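Local coordinates for periplasmic divalent cation tolerance protein (Synechococcus elongatus, PDB 6GDX) that may bind copper, as its family is thought to, but more probably carries or signals with small molecules as a trimeric PII-like protein, at residues S26-A31 and S120-R125; L35-V40 and L113-I118; K88-Q93 and D126-S131. One frame throughout, in Å; residues are numbered along the deposited sequence.

In the fold
From the N terminus, residues 26-31 enter contact 1 at once, and the chain comes back to them at 120-125, so contact 1 closes a loop around most of the protein. Nested inside that loop is contact 2, where 35-40, in the strand that follows, pairs with 113-118. Contact 3 starts in between, at the end of strand 76-90, and finishes on helix 122-131; its segments therefore alternate with those of both other contacts. Contact 1 joins the N-terminal strand to the start of that last helix, contact 2 supplies an edge of the four-stranded sheet, and contact 3 sets the helix against that sheet. All three contacts touch the second subunit.

Contact 1. Residues S26-A31 and S120-R125; sequences SLIETA and SSVAYR
Ile28 meets Ser120 through backbone and side chain together. Its N donates to Ser120 O at 2.8 Å and 171°, and its O accepts from Ser120 N, the two bonds of an antiparallel hydrogen-bonded pair. From CB the isoleucine forks. CG1, lodged between the backbone N and the carbonyl carbon (chi1 53°), lies 3.5 Å from Ser120 O. CG2, on the other branch, meets Val122 CG2 at 3.5 Å, the two side chains crossing at about a right angle. The tip, CD1, reaches Val122 CA and, a little farther on, Arg125 CD in the conformer given. Within this chain, strands 27-29 and 119-121 form an antiparallel pair that leads into helix 122-131: Ser121 is the N-cap, its OG accepting from Tyr124 N at 3.0 Å. The helix start is also tied back to the residue just before strand 27-29, since Val122 N donates to Ser26 O at 3.2 Å with an angle of 147°. Thr30 CG2 packs 3.7 Å from the same Arg125 CD, the two side chains lying antiparallel alongside each other. On Ser120, OG bonds to Cys112 O of the second subunit, and the sheet runs on across that interface by antiparallel pairing with a strand of the same subunit.

Contact 2. Residues L35-V40 and L113-I118; sequences LLLTTV and LVLTPI
Four backbone bonds join Leu35 and Leu37 to Leu115 and Leu113. Leu35 N donates to Leu115 O at 2.9 Å, nearly straight at 172°, and Leu115 N returns a bond to Leu35 O. Leu37 N to Leu113 O is 2.8 Å, and Leu113 N to Leu37 O is longer at 3.1 Å. Between these two hydrogen-bonded pairs sits the non-hydrogen-bonded pair Leu36 and Val114, with Val114 CA making a CA-H...O contact of 3.2 Å to Leu35 O. The pairing places 113-115 at one edge of the four-stranded antiparallel sheet of this ferredoxin-like fold, and Leu113 and Val114 continue it by pairing with a strand of the third subunit. Packing divides between the faces. On the one bearing Leu35, Leu37, Leu113 and Leu115, Leu37 keeps CG beside its backbone N (chi1 -52°), and its CB and CG lie against Leu113 O, CB nearer at 3.4 Å; its CD1 meets Leu115 CD1 at 4.0 Å. Farther along, Leu35 CG meets the Pro117 ring at CG, 4.1 Å away, and Leu115 packs on Leu115 of both other subunits. On the opposite face Leu36 CG approaches Val114 CG2, and helix 91-104 packs over the pair, with Leu94 touching both residues.

Contact 3. Residues K88-Q93 and D126-S131; sequences KTTVEQ and DWLRSS
Thr90 and Glu92 hold the Arg129 guanidinium from two directions. Thr90 CG2 lies over one face, 3.7 Å from the plane and nearer its margin than its centre, while Glu92 OE1 comes in at the edge and accepts from Arg129 NH1 in a salt bridge modelled unusually short, at 2.5 Å, so its exact length is doubtful. NH1 meets OE1 on its syn side, but the carboxylate and guanidinium planes stand 78° apart, so this is not a flat two-toothed pairing. Bends in both chains produce the meeting: Glu92 turns at chi2 (92°) and Arg129 at chi3, each away from a regular staggered value. Thr90 has a double role. Its OG1, between the backbone N and the carbonyl carbon, caps the helix that follows by accepting from Gln93 N; its CG2, beside the backbone N, is left to face the last helix. There it meets Leu128 CD2 at 3.7 Å, the two side chains overlapping alongside and running opposite ways. The other branch, Leu128 CD1, touches Lys88 CB at 4.0 Å, after which the lysine chain bends and leads away to Ser86 OG. With one methyl on Lys88 and one on Thr90, Leu128 bridges from helix to sheet. Strand 88-90 and helix 126-131 pass at 73° with axes 8.3 Å apart. Leu33 and Ala60 also touch this leucine. In the conformer of Arg125 given, NH1 comes near Arg129 NE; Glu92, with Asp32 nearby, would be expected to temper any repulsion at the exposed side of an otherwise largely apolar junction.

Contact 1. Residues S26-A31 and S120-R125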
ATOM      1  N   SER B  26      20.575   7.507   5.704  1.00 23.90           N
ATOM      2  CA  SER B  26      19.779   7.752   6.920  1.00 26.51           C
ATOM      3  C   SER B  26      18.332   8.172   6.634  1.00 20.79           C
ATOM      4  O   SER B  26      18.051   8.776   5.584  1.00 18.39           O
ATOM      5  CB  SER B  26      20.454   8.788   7.815  1.00 34.48           C
ATOM      6  OG  SER B  26      20.553  10.047   7.167  1.00 40.24           O
ATOM      7  N   LEU B  27      17.435   7.857   7.575  1.00 19.04           N
ATOM      8  CA  LEU B  27      16.044   8.294   7.442  1.00 15.68           C
ATOM      9  C   LEU B  27      15.928   9.748   7.786  1.00 13.82           C
ATOM     10  O   LEU B  27      16.444  10.238   8.808  1.00 16.44           O
ATOM     11  CB  LEU B  27      15.009   7.517   8.287  1.00 18.27           C
ATOM     12  CG  LEU B  27      14.664   6.130   7.753  1.00 17.77           C
ATOM     13  CD1 LEU B  27      13.842   5.342   8.759  1.00 18.58           C
ATOM     14  CD2 LEU B  27      13.946   6.168   6.420  1.00 18.79           C
ATOM     15  N   ILE B  28      15.173  10.440   6.959  1.00 12.44           N
ATOM     16  CA  ILE B  28      14.819  11.808   7.184  1.00 12.88           C
ATOM     17  C   ILE B  28      13.310  11.986   7.078  1.00 11.83           C
ATOM     18  O   ILE B  28      12.624  11.267   6.355  1.00 12.42           O
ATOM     19  CB  ILE B  28      15.505  12.729   6.160  1.00 15.63           C
ATOM     20  CG1 ILE B  28      15.260  12.277   4.712  1.00 18.76           C
ATOM     21  CG2 ILE B  28      16.989  12.849   6.488  1.00 18.58           C
ATOM     22  CD1 ILE B  28      15.457  13.391   3.732  1.00 23.31           C
ATOM     23  N   GLU B  29      12.785  12.950   7.836  1.00 12.34           N
ATOM     24  CA  GLU B  29      11.386  13.351   7.694  1.00 12.90           C
ATOM     25  C   GLU B  29      11.143  13.867   6.313  1.00 13.77           C
ATOM     26  O   GLU B  29      11.959  14.576   5.740  1.00 15.54           O
ATOM     27  CB  GLU B  29      11.040  14.494   8.600  1.00 14.95           C
ATOM     28  CG  GLU B  29      11.113  14.170  10.056  1.00 17.91           C
ATOM     29  CD  GLU B  29      10.642  15.338  10.914  1.00 20.30           C
ATOM     30  OE1 GLU B  29      10.258  16.429  10.407  1.00 21.47           O
ATOM     31  OE2 GLU B  29      10.589  15.167  12.110  1.00 21.07           O
ATOM     32  N   THR B  30       9.980  13.536   5.773  1.00 12.69           N
ATOM     33  CA  THR B  30       9.588  13.989   4.443  1.00 13.66           C
ATOM     34  C   THR B  30       8.131  14.457   4.480  1.00 12.56           C
ATOM     35  O   THR B  30       7.280  13.752   5.015  1.00 14.32           O
ATOM     36  CB  THR B  30       9.748  12.876   3.361  1.00 14.70           C
ATOM     37  OG1 THR B  30       9.022  11.699   3.720  1.00 15.52           O
ATOM     38  CG2 THR B  30      11.202  12.492   3.189  1.00 16.63           C
ATOM     39  N   ALA B  31       7.866  15.578   3.836  1.00 12.87           N
ATOM     40  CA  ALA B  31       6.510  16.076   3.682  1.00 12.84           C
ATOM     41  C   ALA B  31       6.135  16.343   2.237  1.00 11.73           C
ATOM     42  O   ALA B  31       4.952  16.623   1.993  1.00 12.60           O
ATOM     43  CB  ALA B  31       6.313  17.323   4.510  1.00 15.58           C
ATOM     44  N   SER B 120      11.741   9.016   4.493  1.00 10.24           N
ATOM     45  CA  SER B 120      12.435   8.315   3.409  1.00 10.63           C
ATOM     46  C   SER B 120      13.928   8.359   3.737  1.00 11.16           C
ATOM     47  O   SER B 120      14.339   8.939   4.731  1.00 14.37           O
ATOM     48  CB  SER B 120      12.163   8.992   2.086  1.00 11.52           C
ATOM     49  OG  SER B 120      12.748   8.332   1.009  1.00 13.53           O
ATOM     50  N   SER B 121      14.759   7.778   2.890  1.00 12.00           N
ATOM     51  CA  SER B 121      16.195   8.005   3.011  1.00 13.10           C
ATOM     52  C   SER B 121      16.564   9.267   2.257  1.00 12.70           C
ATOM     53  O   SER B 121      15.859   9.684   1.314  1.00 13.41           O
ATOM     54  CB  SER B 121      16.976   6.830   2.472  1.00 13.23           C
ATOM     55  OG  SER B 121      16.757   6.704   1.088  1.00 13.16           O
ATOM     56  N   VAL B 122      17.674   9.875   2.651  1.00 14.16           N
ATOM     57  CA  VAL B 122      18.164  11.017   1.901  1.00 14.94           C
ATOM     58  C   VAL B 122      18.380  10.635   0.425  1.00 14.01           C
ATOM     59  O   VAL B 122      17.994  11.367  -0.489  1.00 14.68           O
ATOM     60  CB  VAL B 122      19.479  11.569   2.497  1.00 17.40           C
ATOM     61  CG1 VAL B 122      20.053  12.662   1.621  1.00 19.48           C
ATOM     62  CG2 VAL B 122      19.250  12.092   3.917  1.00 19.33           C
ATOM     63  N   ALA B 123      19.025   9.496   0.220  1.00 13.86           N
ATOM     64  CA  ALA B 123      19.350   9.062  -1.132  1.00 13.94           C
ATOM     65  C   ALA B 123      18.125   8.844  -2.003  1.00 12.84           C
ATOM     66  O   ALA B 123      18.106   9.248  -3.167  1.00 13.31           O
ATOM     67  CB  ALA B 123      20.205   7.800  -1.109  1.00 14.79           C
ATOM     68  N   TYR B 124      17.098   8.192  -1.451  1.00 11.67           N
ATOM     69  CA  TYR B 124      15.895   7.902  -2.228  1.00 11.53           C
ATOM     70  C   TYR B 124      15.140   9.192  -2.542  1.00 11.11           C
ATOM     71  O   TYR B 124      14.688   9.420  -3.672  1.00 11.54           O
ATOM     72  CB  TYR B 124      14.996   6.884  -1.534  1.00 11.42           C
ATOM     73  CG  TYR B 124      13.799   6.571  -2.371  1.00 10.96           C
ATOM     74  CD1 TYR B 124      13.844   5.669  -3.402  1.00 11.71           C
ATOM     75  CD2 TYR B 124      12.572   7.200  -2.117  1.00 12.27           C
ATOM     76  CE1 TYR B 124      12.691   5.414  -4.155  1.00 12.19           C
ATOM     77  CE2 TYR B 124      11.455   6.977  -2.883  1.00 13.31           C
ATOM     78  CZ  TYR B 124      11.517   6.066  -3.879  1.00 12.10           C
ATOM     79  OH  TYR B 124      10.369   5.887  -4.647  1.00 13.96           O
ATOM     80  N   ARG B 125      14.959  10.038  -1.524  1.00 11.33           N
ATOM     81  CA  ARG B 125      14.263  11.294  -1.767  0.50 11.88           C
ATOM     82  C   ARG B 125      14.997  12.122  -2.817  1.00 12.15           C
ATOM     83  O   ARG B 125      14.365  12.689  -3.704  1.00 12.50           O
ATOM     84  CB  ARG B 125      14.061  12.109  -0.495  0.50 11.79           C
ATOM     85  CG  ARG B 125      13.541  13.514  -0.768  0.50 11.68           C
ATOM     86  CD  ARG B 125      13.042  14.193   0.483  0.50 12.63           C
ATOM     87  NE  ARG B 125      12.607  15.556   0.194  0.50 13.83           N
ATOM     88  CZ  ARG B 125      13.417  16.601   0.145  0.50 14.07           C
ATOM     89  NH1 ARG B 125      12.900  17.779  -0.119  0.50 13.05           N
ATOM     90  NH2 ARG B 125      14.720  16.466   0.340  0.50 15.21           N
TER

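Contact 2. Residues L35-V40 and L113-I118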
ATOM      1  N   LEU B  35       2.395   9.451  -3.011  1.00  8.33           N
ATOM      2  CA  LEU B  35       2.054   8.210  -3.742  1.00  8.55           C
ATOM      3  C   LEU B  35       0.638   8.360  -4.240  1.00  8.66           C
ATOM      4  O   LEU B  35      -0.299   8.443  -3.431  1.00 11.14           O
ATOM      5  CB  LEU B  35       2.117   7.005  -2.832  1.00 10.12           C
ATOM      6  CG  LEU B  35       3.430   6.677  -2.175  1.00 12.82           C
ATOM      7  CD1 LEU B  35       3.281   5.534  -1.172  1.00 14.32           C
ATOM      8  CD2 LEU B  35       4.489   6.356  -3.206  1.00 15.39           C
ATOM      9  N   LEU B  36       0.435   8.373  -5.541  1.00  8.02           N
ATOM     10  CA  LEU B  36      -0.903   8.411  -6.111  1.00  8.17           C
ATOM     11  C   LEU B  36      -1.276   6.998  -6.509  1.00  8.17           C
ATOM     12  O   LEU B  36      -0.563   6.348  -7.295  1.00  8.95           O
ATOM     13  CB  LEU B  36      -0.980   9.399  -7.260  1.00  9.30           C
ATOM     14  CG  LEU B  36      -2.362   9.549  -7.885  1.00 10.33           C
ATOM     15  CD1 LEU B  36      -2.527  10.945  -8.482  1.00 11.60           C
ATOM     16  CD2 LEU B  36      -2.690   8.514  -8.944  1.00 11.76           C
ATOM     17  N   LEU B  37      -2.413   6.537  -5.991  1.00  8.24           N
ATOM     18  CA  LEU B  37      -2.928   5.192  -6.254  1.00  8.55           C
ATOM     19  C   LEU B  37      -4.114   5.261  -7.171  1.00  8.18           C
ATOM     20  O   LEU B  37      -5.058   6.042  -6.933  1.00  9.57           O
ATOM     21  CB  LEU B  37      -3.355   4.550  -4.929  1.00  9.58           C
ATOM     22  CG  LEU B  37      -2.322   4.560  -3.807  1.00 12.32           C
ATOM     23  CD1 LEU B  37      -2.932   3.949  -2.548  1.00 13.75           C
ATOM     24  CD2 LEU B  37      -1.011   3.938  -4.195  1.00 14.95           C
ATOM     25  N   THR B  38      -4.078   4.468  -8.231  1.00  8.23           N
ATOM     26  CA  THR B  38      -5.215   4.318  -9.129  1.00  8.28           C
ATOM     27  C   THR B  38      -5.229   2.879  -9.655  1.00  8.31           C
ATOM     28  O   THR B  38      -4.292   2.115  -9.399  1.00  9.76           O
ATOM     29  CB  THR B  38      -5.184   5.342 -10.268  1.00  9.74           C
ATOM     30  OG1 THR B  38      -6.422   5.300 -10.989  1.00 10.03           O
ATOM     31  CG2 THR B  38      -4.044   5.128 -11.205  1.00 11.42           C
ATOM     32  N   THR B  39      -6.286   2.506 -10.365  1.00  8.82           N
ATOM     33  CA  THR B  39      -6.363   1.187 -11.005  1.00  9.15           C
ATOM     34  C   THR B  39      -6.736   1.364 -12.455  1.00  9.10           C
ATOM     35  O   THR B  39      -7.380   2.333 -12.843  1.00 10.10           O
ATOM     36  CB  THR B  39      -7.368   0.262 -10.316  1.00 10.38           C
ATOM     37  OG1 THR B  39      -8.676   0.767 -10.509  1.00 13.43           O
ATOM     38  CG2 THR B  39      -7.084   0.104  -8.846  1.00 10.84           C
ATOM     39  N   VAL B  40      -6.320   0.379 -13.263  1.00  9.12           N
ATOM     40  CA  VAL B  40      -6.792   0.223 -14.633  1.00  9.43           C
ATOM     41  C   VAL B  40      -7.189  -1.242 -14.813  1.00  9.74           C
ATOM     42  O   VAL B  40      -7.016  -2.061 -13.908  1.00 10.80           O
ATOM     43  CB  VAL B  40      -5.720   0.635 -15.662  1.00 10.53           C
ATOM     44  CG1 VAL B  40      -5.348   2.083 -15.500  1.00 11.38           C
ATOM     45  CG2 VAL B  40      -4.481  -0.246 -15.563  1.00 10.82           C
ATOM     46  N   LEU B 113      -6.437   8.044  -5.011  1.00  9.38           N
ATOM     47  CA  LEU B 113      -6.182   8.163  -3.598  1.00  9.89           C
ATOM     48  C   LEU B 113      -4.710   8.478  -3.421  1.00  9.29           C
ATOM     49  O   LEU B 113      -3.873   7.803  -4.018  1.00 11.66           O
ATOM     50  CB  LEU B 113      -6.518   6.900  -2.873  1.00 11.12           C
ATOM     51  CG  LEU B 113      -8.012   6.568  -2.823  1.00 12.89           C
ATOM     52  CD1 LEU B 113      -8.173   5.226  -2.192  1.00 17.56           C
ATOM     53  CD2 LEU B 113      -8.816   7.594  -2.038  1.00 14.36           C
ATOM     54  N   VAL B 114      -4.385   9.507  -2.634  1.00  8.36           N
ATOM     55  CA  VAL B 114      -3.014   9.942  -2.494  1.00  8.41           C
ATOM     56  C   VAL B 114      -2.577   9.742  -1.067  1.00  8.15           C
ATOM     57  O   VAL B 114      -3.263  10.195  -0.140  1.00  8.92           O
ATOM     58  CB  VAL B 114      -2.871  11.390  -2.911  1.00  9.69           C
ATOM     59  CG1 VAL B 114      -1.417  11.833  -2.812  1.00 11.29           C
ATOM     60  CG2 VAL B 114      -3.397  11.600  -4.316  1.00 10.08           C
ATOM     61  N   LEU B 115      -1.403   9.144  -0.889  1.00  8.24           N
ATOM     62  CA  LEU B 115      -0.765   8.972   0.419  1.00  9.05           C
ATOM     63  C   LEU B 115       0.480   9.835   0.508  1.00  9.37           C
ATOM     64  O   LEU B 115       1.136  10.091  -0.503  1.00  9.79           O
ATOM     65  CB  LEU B 115      -0.362   7.517   0.662  1.00  9.71           C
ATOM     66  CG  LEU B 115      -1.451   6.471   0.526  1.00 11.01           C
ATOM     67  CD1 LEU B 115      -0.868   5.090   0.723  1.00 11.95           C
ATOM     68  CD2 LEU B 115      -2.530   6.696   1.551  1.00 12.91           C
ATOM     69  N   THR B 116       0.804  10.278   1.712  1.00  9.89           N
ATOM     70  CA  THR B 116       2.045  11.014   1.982  1.00 10.00           C
ATOM     71  C   THR B 116       2.944  10.179   2.868  1.00 10.23           C
ATOM     72  O   THR B 116       2.645   9.975   4.054  1.00 11.86           O
ATOM     73  CB  THR B 116       1.752  12.380   2.617  1.00 11.66           C
ATOM     74  OG1 THR B 116       1.064  13.183   1.642  1.00 13.66           O
ATOM     75  CG2 THR B 116       3.033  13.096   3.032  1.00 12.38           C
ATOM     76  N   PRO B 117       4.070   9.708   2.339  1.00 10.12           N
ATOM     77  CA  PRO B 117       5.103   9.105   3.195  1.00 11.05           C
ATOM     78  C   PRO B 117       5.647  10.117   4.188  1.00 11.10           C
ATOM     79  O   PRO B 117       5.804  11.300   3.887  1.00 14.95           O
ATOM     80  CB  PRO B 117       6.163   8.653   2.194  1.00 14.16           C
ATOM     81  CG  PRO B 117       5.440   8.579   0.871  1.00 13.95           C
ATOM     82  CD  PRO B 117       4.481   9.705   0.925  1.00 10.97           C
ATOM     83  N   ILE B 118       5.882   9.667   5.400  1.00 10.30           N
ATOM     84  CA  ILE B 118       6.352  10.540   6.464  1.00 11.46           C
ATOM     85  C   ILE B 118       7.854  10.524   6.604  1.00 10.15           C
ATOM     86  O   ILE B 118       8.410  11.397   7.308  1.00 10.56           O
ATOM     87  CB  ILE B 118       5.671  10.140   7.826  1.00 16.06           C
ATOM     88  CG1 ILE B 118       6.162   8.736   8.359  1.00 18.08           C
ATOM     89  CG2 ILE B 118       4.167  10.367   7.786  1.00 20.79           C
ATOM     90  CD1 ILE B 118       7.239   8.710   9.388  1.00 23.38           C
TER

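Contact 3. Residues K88-Q93 and D126-S131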
ATOM      1  N   LYS B  88       4.933   7.283  -7.823  1.00  8.36           N
ATOM      2  CA  LYS B  88       5.796   7.994  -6.867  1.00  9.06           C
ATOM      3  C   LYS B  88       6.140   9.340  -7.458  1.00  8.87           C
ATOM      4  O   LYS B  88       6.778   9.422  -8.541  1.00 10.27           O
ATOM      5  CB  LYS B  88       7.100   7.240  -6.644  1.00 10.74           C
ATOM      6  CG  LYS B  88       7.048   6.072  -5.743  1.00 13.61           C
ATOM      7  CD  LYS B  88       6.134   5.004  -6.239  1.00 14.61           C
ATOM      8  CE  LYS B  88       6.423   3.707  -5.536  1.00 16.74           C
ATOM      9  NZ  LYS B  88       5.395   2.703  -5.883  1.00 17.80           N
ATOM     10  N   THR B  89       5.755  10.405  -6.774  1.00  9.03           N
ATOM     11  CA  THR B  89       5.961  11.761  -7.283  1.00 10.08           C
ATOM     12  C   THR B  89       6.170  12.718  -6.142  1.00  9.94           C
ATOM     13  O   THR B  89       6.288  12.330  -4.983  1.00 10.38           O
ATOM     14  CB  THR B  89       4.777  12.122  -8.210  1.00 11.61           C
ATOM     15  OG1 THR B  89       5.105  13.255  -8.989  1.00 13.26           O
ATOM     16  CG2 THR B  89       3.461  12.337  -7.476  1.00 12.16           C
ATOM     17  N   THR B  90       6.242  13.991  -6.483  1.00 10.82           N
ATOM     18  CA  THR B  90       6.373  15.042  -5.483  1.00 11.02           C
ATOM     19  C   THR B  90       5.086  15.821  -5.404  1.00 11.02           C
ATOM     20  O   THR B  90       4.259  15.824  -6.306  1.00 11.95           O
ATOM     21  CB  THR B  90       7.473  16.024  -5.877  1.00 12.53           C
ATOM     22  OG1 THR B  90       7.132  16.606  -7.139  1.00 13.47           O
ATOM     23  CG2 THR B  90       8.855  15.375  -5.955  1.00 14.69           C
ATOM     24  N   VAL B  91       4.929  16.576  -4.317  1.00 11.18           N
ATOM     25  CA  VAL B  91       3.756  17.427  -4.198  1.00 12.55           C
ATOM     26  C   VAL B  91       3.719  18.432  -5.342  1.00 12.91           C
ATOM     27  O   VAL B  91       2.634  18.783  -5.815  1.00 14.02           O
ATOM     28  CB  VAL B  91       3.681  18.100  -2.819  1.00 14.32           C
ATOM     29  CG1 VAL B  91       4.846  19.035  -2.585  1.00 16.27           C
ATOM     30  CG2 VAL B  91       2.329  18.793  -2.664  1.00 16.35           C
ATOM     31  N   GLU B  92       4.887  18.897  -5.782  1.00 13.00           N
ATOM     32  CA  GLU B  92       4.935  19.878  -6.862  1.00 14.34           C
ATOM     33  C   GLU B  92       4.385  19.341  -8.183  1.00 13.30           C
ATOM     34  O   GLU B  92       3.850  20.131  -8.971  1.00 14.79           O
ATOM     35  CB  GLU B  92       6.365  20.378  -7.073  1.00 16.62           C
ATOM     36  CG  GLU B  92       6.883  21.233  -5.918  1.00 18.66           C
ATOM     37  CD  GLU B  92       7.632  20.459  -4.840  1.00 19.30           C
ATOM     38  OE1 GLU B  92       7.635  19.197  -4.813  1.00 18.68           O
ATOM     39  OE2 GLU B  92       8.278  21.106  -3.992  1.00 24.95           O
ATOM     40  N   GLN B  93       4.513  18.037  -8.457  1.00 12.42           N
ATOM     41  CA  GLN B  93       3.978  17.456  -9.692  1.00 12.33           C
ATOM     42  C   GLN B  93       2.610  16.821  -9.524  1.00 11.95           C
ATOM     43  O   GLN B  93       2.038  16.399 -10.520  1.00 12.34           O
ATOM     44  CB  GLN B  93       4.940  16.430 -10.312  1.00 13.56           C
ATOM     45  CG  GLN B  93       6.309  16.974 -10.674  1.00 16.82           C
ATOM     46  CD  GLN B  93       6.222  18.225 -11.491  1.00 18.86           C
ATOM     47  OE1 GLN B  93       5.411  18.297 -12.400  1.00 17.26           O
ATOM     48  NE2 GLN B  93       7.046  19.216 -11.169  1.00 21.82           N
ATOM     49  N   ASP B 126      16.328  12.196  -2.719  1.00 12.35           N
ATOM     50  CA  ASP B 126      17.087  12.942  -3.706  1.00 13.95           C
ATOM     51  C   ASP B 126      16.962  12.350  -5.110  1.00 13.53           C
ATOM     52  O   ASP B 126      16.841  13.103  -6.072  1.00 14.04           O
ATOM     53  CB  ASP B 126      18.562  12.993  -3.311  1.00 15.55           C
ATOM     54  CG  ASP B 126      18.830  13.893  -2.108  1.00 18.85           C
ATOM     55  OD1 ASP B 126      17.930  14.640  -1.655  1.00 18.97           O
ATOM     56  OD2 ASP B 126      19.980  13.859  -1.611  1.00 22.83           O
ATOM     57  N   TRP B 127      16.961  11.018  -5.228  1.00 13.13           N
ATOM     58  CA  TRP B 127      16.753  10.368  -6.523  1.00 12.91           C
ATOM     59  C   TRP B 127      15.390  10.744  -7.100  1.00 12.61           C
ATOM     60  O   TRP B 127      15.236  11.106  -8.269  1.00 13.56           O
ATOM     61  CB  TRP B 127      16.909   8.841  -6.420  1.00 12.85           C
ATOM     62  CG  TRP B 127      16.354   8.195  -7.637  1.00 13.08           C
ATOM     63  CD1 TRP B 127      16.922   8.103  -8.874  1.00 14.80           C
ATOM     64  CD2 TRP B 127      15.036   7.675  -7.788  1.00 12.63           C
ATOM     65  NE1 TRP B 127      16.038   7.527  -9.761  1.00 15.41           N
ATOM     66  CE2 TRP B 127      14.866   7.269  -9.114  1.00 14.05           C
ATOM     67  CE3 TRP B 127      13.978   7.505  -6.904  1.00 12.46           C
ATOM     68  CZ2 TRP B 127      13.660   6.721  -9.574  1.00 14.65           C
ATOM     69  CZ3 TRP B 127      12.787   6.993  -7.361  1.00 13.30           C
ATOM     70  CH2 TRP B 127      12.644   6.603  -8.672  1.00 14.87           C
ATOM     71  N   LEU B 128      14.365  10.655  -6.262  1.00 11.93           N
ATOM     72  CA  LEU B 128      13.005  10.887  -6.715  1.00 12.02           C
ATOM     73  C   LEU B 128      12.872  12.324  -7.213  1.00 12.69           C
ATOM     74  O   LEU B 128      12.405  12.565  -8.346  1.00 13.99           O
ATOM     75  CB  LEU B 128      12.019  10.550  -5.580  1.00 11.58           C
ATOM     76  CG  LEU B 128      10.558  10.486  -5.960  1.00 13.52           C
ATOM     77  CD1 LEU B 128       9.790   9.715  -4.902  1.00 13.50           C
ATOM     78  CD2 LEU B 128       9.972  11.868  -6.125  1.00 16.02           C
ATOM     79  N   ARG B 129      13.312  13.263  -6.386  1.00 13.28           N
ATOM     80  CA  ARG B 129      13.233  14.675  -6.767  1.00 14.97           C
ATOM     81  C   ARG B 129      14.067  14.998  -8.003  1.00 16.62           C
ATOM     82  O   ARG B 129      13.594  15.699  -8.915  1.00 18.53           O
ATOM     83  CB  ARG B 129      13.678  15.557  -5.615  1.00 16.46           C
ATOM     84  CG  ARG B 129      12.780  15.455  -4.402  1.00 20.09           C
ATOM     85  CD  ARG B 129      12.845  16.622  -3.444  1.00 24.39           C
ATOM     86  NE  ARG B 129      11.474  17.040  -3.217  1.00 30.99           N
ATOM     87  CZ  ARG B 129      10.816  17.989  -3.886  1.00 26.00           C
ATOM     88  NH1 ARG B 129       9.562  18.180  -3.580  1.00 27.03           N
ATOM     89  NH2 ARG B 129      11.392  18.764  -4.810  1.00 33.83           N
ATOM     90  N   SER B 130      15.271  14.456  -8.076  1.00 16.46           N
ATOM     91  CA  SER B 130      16.119  14.750  -9.258  1.00 19.43           C
ATOM     92  C   SER B 130      15.605  14.102 -10.551  1.00 20.72           C
ATOM     93  O   SER B 130      15.893  14.579 -11.660  1.00 21.35           O
ATOM     94  CB  SER B 130      17.564  14.360  -9.008  1.00 24.83           C
ATOM     95  OG  SER B 130      17.710  12.993  -8.823  1.00 28.15           O
ATOM     96  N   SER B 131      14.823  13.033 -10.438  1.00 18.08           N
ATOM     97  CA  SER B 131      14.207  12.419 -11.601  1.00 18.91           C
ATOM     98  C   SER B 131      13.145  13.240 -12.259  1.00 20.80           C
ATOM     99  O   SER B 131      12.795  12.949 -13.407  1.00 27.36           O
ATOM    100  CB  SER B 131      13.548  11.122 -11.207  1.00 18.89           C
ATOM    101  OG  SER B 131      14.561  10.251 -10.912  1.00 20.05           O
TER